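Local atomic coordinates of RV1873 (Mycobacterium tuberculosis, PDB entry 2JEK), a protein that is of unknown function, a small all-helical protein of the DUF1810 family folded as a right-handed superhelix. Residues Ala124-Ala127 against Lys128-Gly132. Residues are numbered along the deposited sequence; the frame is centred on the assembly and turned at random.
Sequences ALLA and KYYGG. With SO4 (sulfate ion), chain B.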
loop_
_atom_site.group_PDB
_atom_site.type_symbol
_atom_site.label_atom_id
_atom_site.label_comp_id
_atom_site.label_asym_id
_atom_site.label_seq_id
_atom_site.Cartn_x
_atom_site.Cartn_y
_atom_site.Cartn_z
ATOM N N ALA A 124 -10.083 -7.847 -1.224
ATOM C CA ALA A 124 -10.504 -8.478 0.030
ATOM C C ALA A 124 -10.271 -7.552 1.221
ATOM O O ALA A 124 -11.102 -7.482 2.136
ATOM C CB ALA A 124 -9.796 -9.806 0.246
ATOM N N LEU A 125 -9.146 -6.834 1.214
ATOM C CA LEU A 125 -8.843 -5.920 2.321
ATOM C C LEU A 125 -9.879 -4.788 2.330
ATOM O O LEU A 125 -10.435 -4.447 3.384
ATOM C CB LEU A 125 -7.403 -5.392 2.234
ATOM C CG LEU A 125 -6.822 -4.813 3.534
ATOM C CD1 LEU A 125 -5.308 -4.903 3.497
ATOM C CD2 LEU A 125 -7.259 -3.361 3.758
ATOM N N LEU A 126 -10.160 -4.220 1.160
ATOM C CA LEU A 126 -11.183 -3.171 1.062
ATOM C C LEU A 126 -12.557 -3.665 1.509
ATOM O O LEU A 126 -13.305 -2.947 2.192
ATOM C CB LEU A 126 -11.244 -2.597 -0.358
ATOM C CG LEU A 126 -10.003 -1.802 -0.795
ATOM C CD1 LEU A 126 -10.028 -1.464 -2.280
ATOM C CD2 LEU A 126 -9.813 -0.519 0.028
ATOM N N ALA A 127 -12.881 -4.908 1.146
ATOM C CA ALA A 127 -14.173 -5.497 1.514
ATOM C C ALA A 127 -14.268 -5.698 3.024
ATOM O O ALA A 127 -15.301 -5.415 3.637
ATOM C CB ALA A 127 -14.377 -6.822 0.780
ATOM N N LYS A 128 -13.189 -6.182 3.630
ATOM C CA LYS A 128 -13.208 -6.526 5.050
ATOM C C LYS A 128 -13.201 -5.291 5.939
ATOM O O LYS A 128 -13.899 -5.232 6.967
ATOM C CB LYS A 128 -12.010 -7.421 5.406
ATOM C CG LYS A 128 -11.948 -7.772 6.891
ATOM C CD LYS A 128 -10.962 -8.881 7.161
ATOM C CE LYS A 128 -10.773 -9.104 8.657
ATOM N NZ LYS A 128 -9.902 -10.276 8.937
ATOM N N TYR A 129 -12.407 -4.302 5.545
ATOM C CA TYR A 129 -12.084 -3.193 6.438
ATOM C C TYR A 129 -12.664 -1.834 6.060
ATOM O O TYR A 129 -12.696 -0.931 6.911
ATOM C CB TYR A 129 -10.573 -3.048 6.539
ATOM C CG TYR A 129 -9.906 -4.148 7.295
ATOM C CD1 TYR A 129 -10.017 -4.224 8.687
ATOM C CD2 TYR A 129 -9.116 -5.089 6.633
ATOM C CE1 TYR A 129 -9.386 -5.221 9.395
ATOM C CE2 TYR A 129 -8.471 -6.101 7.336
ATOM C CZ TYR A 129 -8.610 -6.164 8.722
ATOM O OH TYR A 129 -7.962 -7.149 9.410
ATOM N N TYR A 130 -13.104 -1.680 4.811
ATOM C CA TYR A 130 -13.573 -0.381 4.306
ATOM C C TYR A 130 -14.959 -0.484 3.676
ATOM O O TYR A 130 -15.324 0.337 2.842
ATOM C CB TYR A 130 -12.590 0.214 3.286
ATOM C CG TYR A 130 -11.226 0.527 3.875
ATOM C CD1 TYR A 130 -10.968 1.769 4.451
ATOM C CD2 TYR A 130 -10.220 -0.432 3.890
ATOM C CE1 TYR A 130 -9.713 2.048 5.016
ATOM C CE2 TYR A 130 -8.976 -0.177 4.449
ATOM C CZ TYR A 130 -8.721 1.069 5.003
ATOM O OH TYR A 130 -7.474 1.278 5.542
ATOM N N GLY A 131 -15.696 -1.530 4.046
ATOM C CA GLY A 131 -17.056 -1.741 3.516
ATOM C C GLY A 131 -17.129 -1.870 2.000
ATOM O O GLY A 131 -18.146 -1.545 1.388
ATOM N N GLY A 132 -16.039 -2.343 1.385
ATOM C CA GLY A 132 -15.963 -2.479 -0.062
ATOM C C GLY A 132 -15.710 -1.179 -0.799
ATOM O O GLY A 132 -15.725 -1.149 -2.039
HETATM S S SO4 B . -11.493 -13.302 7.841
HETATM O O1 SO4 B . -12.121 -14.550 8.270
HETATM O O2 SO4 B . -12.026 -12.184 8.614
HETATM O O3 SO4 B . -11.707 -13.094 6.413
HETATM O O4 SO4 B . -10.059 -13.407 8.120
#
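Tyr130 brings the edge of its ring to Leu125 and meets Leu126 obliquely as the chain leaves helix 120-129. Tyr130 CB sits 3.4 Å from Leu126 O, the carbonyl one helical turn back. With CG beside the backbone N (chi1 -63°), anti to the carbonyl carbon, the ring swings out across the helix axis. Tyr130 CD2 meets Leu126 CD2 at 3.9 Å, an oblique approach. One atom further, Tyr130 CE2 takes Leu125 CD2 at 3.7 Å, the methyl lying in the plane of the ring, at its edge. The tip, OH, hydrogen-bonds to Asp102 O, while Leu105 and Cys106 of helix 101-115 pack on the side chain.

Leu125 CD2 also touches Tyr129 CD2, 3.8 Å away, and so is shared by both rings. Tyr129 carries Lys128 CG over the centre of one ring face and sends its OH to Val85 O. The lysine chain runs out extended, and Lys128 NZ is gripped by Asn86 O and Val88 O as well as by sulfate O2 at 2.9 Å, with a weak bond to sulfate O4; the anion, probably from the crystallisation liquor, is also held by Gln89.

In the backbone, Leu126 O accepts both Tyr130 N and Gly132 N, each at 2.9 Å, from opposite faces of its carbonyl plane. This is a helix C-terminus closed by the bond from Gly132 N, with two glycines at positive phi following Tyr130, its aromatic side chains tying helix 120-129 to helices 74-87 and 101-115 within the DUF1810 superhelix.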